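Local atomic coordinates of Pre-mRNA splicing factor PRP8 (Cyanidioschyzon merolae, PDB entry 6NQI), a protein that probably binds U5 and U6 snRNA and intron RNA in the spliceosome; this chain is its RNase H-like domain. Residues W12-R17 / G26-W31. Sequence-based numbering, arbitrary orientation.
Sequences WIVDDR and GVIWIW. With BME (beta-mercaptoethanol), chain C.
Ile13 and Asp15 pair with Trp31 and Trp29 across two antiparallel strands whose axes over these segments come within 4.6 Å and run at 166° to each other. Each is a hydrogen-bonded pair with both N-H...O bonds made, from Ile13 N to Trp31 O, Trp31 N to Ile13 O, Asp15 N to Trp29 O and Trp29 N to Asp15 O, all four 2.9 Å long. Between them Val14 and Ile30 form a non-hydrogen-bonded pair with CA atoms 4.6 Å apart, and Ile30 CA turns its hydrogen to Ile13 O. On the face of Val14 and Ile30, Ile30 CG2 sits over one face of the Trp12 indole, 3.8 Å from Trp12 CG and offset toward the ring's rim, a CH-pi contact. A chi1 of -60° parts the Ile30 branches: CG2, anti to the backbone N, meets the indole, and CG1, anti to the carbonyl carbon, Val14 CG1. The two segments belong to the first hairpin of the RNase H-like domain, at the middle of its mixed sheet: strand 81-84 flanks 12-17, strand 37-43 flanks 26-31, and helix 54-71 covers the Ile28 and Ile30 side. On the other face Ile13 and Trp31 lie side by side, with Ile13 CG1 3.7 Å from Trp31 CE3, and Phe159 meets the Trp31 ring. The Trp29 indole brings its CD1 edge to Asp15 O, takes Val27 CG1 over the centre of one face, and gives its NE1 hydrogen to Thr18. Arg17 grips the Asp15 carboxylate side-on: NE reaches OD1 and NH2 reaches OD2, each at 2.8 Å. Arg17 N also bonds to Asp15 OD1, closing an Asx turn; it and NE approach from opposite faces of the carboxylate, which should hold the group against rotation. Asp16 CB packs on Ile28 CG1, while Asp16 OD1 accepts a hydrogen bond from O1 of a beta-mercaptoethanol, probably a crystallisation additive.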
ATOM      1  N   TRP A  12       3.303   3.631  -8.228  1.00 46.70           N
ATOM      2  CA  TRP A  12       3.338   2.670  -7.116  1.00 43.85           C
ATOM      3  C   TRP A  12       3.782   3.396  -5.857  1.00 43.35           C
ATOM      4  O   TRP A  12       4.938   3.819  -5.761  1.00 40.62           O
ATOM      5  CB  TRP A  12       4.271   1.488  -7.393  1.00 38.81           C
ATOM      6  CG  TRP A  12       3.664   0.424  -8.259  1.00 38.69           C
ATOM      7  CD1 TRP A  12       2.455   0.473  -8.860  1.00 42.62           C
ATOM      8  CD2 TRP A  12       4.238  -0.839  -8.619  1.00 34.85           C
ATOM      9  NE1 TRP A  12       2.220  -0.679  -9.565  1.00 40.92           N
ATOM     10  CE2 TRP A  12       3.303  -1.499  -9.444  1.00 36.25           C
ATOM     11  CE3 TRP A  12       5.442  -1.492  -8.298  1.00 31.13           C
ATOM     12  CZ2 TRP A  12       3.526  -2.762  -9.972  1.00 35.83           C
ATOM     13  CZ3 TRP A  12       5.672  -2.769  -8.824  1.00 30.96           C
ATOM     14  CH2 TRP A  12       4.719  -3.382  -9.657  1.00 33.26           C
ATOM     15  N   ILE A  13       2.878   3.525  -4.892  1.00 39.76           N
ATOM     16  CA  ILE A  13       3.215   4.063  -3.582  1.00 40.02           C
ATOM     17  C   ILE A  13       3.621   2.890  -2.674  1.00 38.78           C
ATOM     18  O   ILE A  13       2.820   1.978  -2.413  1.00 40.03           O
ATOM     19  CB  ILE A  13       2.037   4.841  -2.980  1.00 45.23           C
ATOM     20  CG1 ILE A  13       1.325   5.743  -4.003  1.00 49.47           C
ATOM     21  CG2 ILE A  13       2.554   5.723  -1.872  1.00 45.59           C
ATOM     22  CD1 ILE A  13       2.105   6.964  -4.518  1.00 48.40           C
ATOM     23  N   VAL A  14       4.868   2.889  -2.211  1.00 45.07           N
ATOM     24  CA  VAL A  14       5.383   1.793  -1.409  1.00 45.41           C
ATOM     25  C   VAL A  14       5.620   2.279   0.013  1.00 47.57           C
ATOM     26  O   VAL A  14       6.300   3.295   0.226  1.00 46.10           O
ATOM     27  CB  VAL A  14       6.661   1.208  -2.017  1.00 40.98           C
ATOM     28  CG1 VAL A  14       6.959  -0.170  -1.343  1.00 40.17           C
ATOM     29  CG2 VAL A  14       6.542   1.149  -3.557  1.00 38.52           C
ATOM     30  N   ASP A  15       5.019   1.580   0.976  1.00 52.05           N
ATOM     31  CA  ASP A  15       5.085   1.941   2.392  1.00 52.24           C
ATOM     32  C   ASP A  15       5.466   0.688   3.172  1.00 49.85           C
ATOM     33  O   ASP A  15       4.701  -0.285   3.209  1.00 51.52           O
ATOM     34  CB  ASP A  15       3.743   2.522   2.863  1.00 56.89           C
ATOM     35  CG  ASP A  15       3.818   3.192   4.232  1.00 57.04           C
ATOM     36  OD1 ASP A  15       4.760   2.933   5.005  1.00 54.58           O
ATOM     37  OD2 ASP A  15       2.924   4.014   4.545  1.00 60.30           O
ATOM     38  N   ASP A  16       6.647   0.698   3.781  1.00 58.87           N
ATOM     39  CA  ASP A  16       7.100  -0.449   4.552  1.00 60.81           C
ATOM     40  C   ASP A  16       7.215  -0.139   6.037  1.00 62.82           C
ATOM     41  O   ASP A  16       7.721  -0.963   6.792  1.00 64.80           O
ATOM     42  CB  ASP A  16       8.427  -0.979   3.986  1.00 60.57           C
ATOM     43  CG  ASP A  16       9.599  -0.048   4.242  1.00 60.42           C
ATOM     44  OD1 ASP A  16       9.376   1.141   4.576  1.00 59.28           O
ATOM     45  OD2 ASP A  16      10.754  -0.510   4.072  1.00 62.21           O
ATOM     46  N   ARG A  17       6.689   0.998   6.477  1.00 50.84           N
ATOM     47  CA  ARG A  17       6.803   1.439   7.860  1.00 52.05           C
ATOM     48  C   ARG A  17       6.176   0.472   8.875  1.00 54.62           C
ATOM     49  O   ARG A  17       6.344   0.675  10.086  1.00 55.52           O
ATOM     50  CB  ARG A  17       6.181   2.823   7.986  1.00 51.69           C
ATOM     51  CG  ARG A  17       7.012   3.874   7.335  1.00 49.65           C
ATOM     52  CD  ARG A  17       6.351   5.220   7.391  1.00 49.98           C
ATOM     53  NE  ARG A  17       5.257   5.345   6.433  1.00 50.65           N
ATOM     54  CZ  ARG A  17       4.634   6.499   6.199  1.00 51.78           C
ATOM     55  NH1 ARG A  17       5.025   7.586   6.862  1.00 51.91           N
ATOM     56  NH2 ARG A  17       3.648   6.575   5.303  1.00 53.38           N
ATOM     57  N   GLY A  26       4.583  -8.264  10.318  1.00 49.84           N
ATOM     58  CA  GLY A  26       4.432  -6.965   9.691  1.00 49.53           C
ATOM     59  C   GLY A  26       3.815  -7.054   8.304  1.00 49.44           C
ATOM     60  O   GLY A  26       3.391  -8.116   7.845  1.00 49.30           O
ATOM     61  N   VAL A  27       3.779  -5.903   7.619  1.00 57.90           N
ATOM     62  CA  VAL A  27       3.198  -5.786   6.275  1.00 56.50           C
ATOM     63  C   VAL A  27       3.970  -4.726   5.497  1.00 54.86           C
ATOM     64  O   VAL A  27       4.410  -3.721   6.062  1.00 53.89           O
ATOM     65  CB  VAL A  27       1.686  -5.442   6.322  1.00 55.65           C
ATOM     66  CG1 VAL A  27       1.178  -5.034   4.964  1.00 53.43           C
ATOM     67  CG2 VAL A  27       0.868  -6.629   6.775  1.00 55.58           C
ATOM     68  N   ILE A  28       4.144  -4.957   4.198  1.00 50.58           N
ATOM     69  CA  ILE A  28       4.586  -3.936   3.249  1.00 46.10           C
ATOM     70  C   ILE A  28       3.453  -3.677   2.254  1.00 44.30           C
ATOM     71  O   ILE A  28       2.904  -4.619   1.666  1.00 43.83           O
ATOM     72  CB  ILE A  28       5.869  -4.359   2.511  1.00 43.88           C
ATOM     73  CG1 ILE A  28       7.024  -4.492   3.497  1.00 46.89           C
ATOM     74  CG2 ILE A  28       6.181  -3.343   1.335  1.00 39.87           C
ATOM     75  CD1 ILE A  28       8.298  -4.977   2.874  1.00 46.93           C
ATOM     76  N   TRP A  29       3.077  -2.407   2.094  1.00 41.07           N
ATOM     77  CA  TRP A  29       1.977  -2.029   1.210  1.00 41.10           C
ATOM     78  C   TRP A  29       2.477  -1.439  -0.099  1.00 38.33           C
ATOM     79  O   TRP A  29       3.404  -0.625  -0.101  1.00 37.34           O
ATOM     80  CB  TRP A  29       1.087  -0.993   1.885  1.00 44.96           C
ATOM     81  CG  TRP A  29       0.829  -1.259   3.307  1.00 48.47           C
ATOM     82  CD1 TRP A  29       1.590  -0.870   4.366  1.00 48.75           C
ATOM     83  CD2 TRP A  29      -0.308  -1.925   3.849  1.00 49.11           C
ATOM     84  NE1 TRP A  29       1.008  -1.280   5.538  1.00 51.18           N
ATOM     85  CE2 TRP A  29      -0.163  -1.926   5.243  1.00 51.30           C
ATOM     86  CE3 TRP A  29      -1.443  -2.518   3.285  1.00 47.02           C
ATOM     87  CZ2 TRP A  29      -1.100  -2.506   6.083  1.00 51.68           C
ATOM     88  CZ3 TRP A  29      -2.371  -3.098   4.120  1.00 47.45           C
ATOM     89  CH2 TRP A  29      -2.197  -3.084   5.503  1.00 49.70           C
ATOM     90  N   ILE A  30       1.804  -1.785  -1.199  1.00 45.54           N
ATOM     91  CA  ILE A  30       1.991  -1.099  -2.487  1.00 45.43           C
ATOM     92  C   ILE A  30       0.624  -0.710  -3.045  1.00 47.79           C
ATOM     93  O   ILE A  30      -0.153  -1.580  -3.459  1.00 47.93           O
ATOM     94  CB  ILE A  30       2.744  -1.957  -3.511  1.00 43.82           C
ATOM     95  CG1 ILE A  30       4.138  -2.321  -3.002  1.00 41.82           C
ATOM     96  CG2 ILE A  30       2.792  -1.217  -4.889  1.00 45.89           C
ATOM     97  CD1 ILE A  30       4.874  -3.177  -3.966  1.00 41.26           C
ATOM     98  N   TRP A  31       0.359   0.593  -3.115  1.00 42.63           N
ATOM     99  CA  TRP A  31      -0.868   1.142  -3.690  1.00 43.66           C
ATOM    100  C   TRP A  31      -0.584   1.545  -5.132  1.00 44.31           C
ATOM    101  O   TRP A  31       0.336   2.327  -5.393  1.00 44.77           O
ATOM    102  CB  TRP A  31      -1.366   2.330  -2.860  1.00 45.08           C
ATOM    103  CG  TRP A  31      -2.478   3.140  -3.485  1.00 45.42           C
ATOM    104  CD1 TRP A  31      -3.468   2.688  -4.307  1.00 44.40           C
ATOM    105  CD2 TRP A  31      -2.708   4.553  -3.326  1.00 46.95           C
ATOM    106  NE1 TRP A  31      -4.294   3.734  -4.687  1.00 44.65           N
ATOM    107  CE2 TRP A  31      -3.848   4.885  -4.092  1.00 46.02           C
ATOM    108  CE3 TRP A  31      -2.063   5.567  -2.609  1.00 49.04           C
ATOM    109  CZ2 TRP A  31      -4.352   6.181  -4.157  1.00 46.85           C
ATOM    110  CZ3 TRP A  31      -2.573   6.860  -2.679  1.00 50.14           C
ATOM    111  CH2 TRP A  31      -3.702   7.149  -3.444  1.00 49.00           C
TER
HETATM  112  C1  BME C2101       8.885   1.560   1.252  0.81 52.71           C
HETATM  113  C2  BME C2101      10.338   1.577   0.821  0.81 52.71           C
HETATM  114  O1  BME C2101       8.804   2.527   2.268  0.81 52.71           O
HETATM  115  S2  BME C2101      10.830   0.179  -0.219  0.81 52.71           S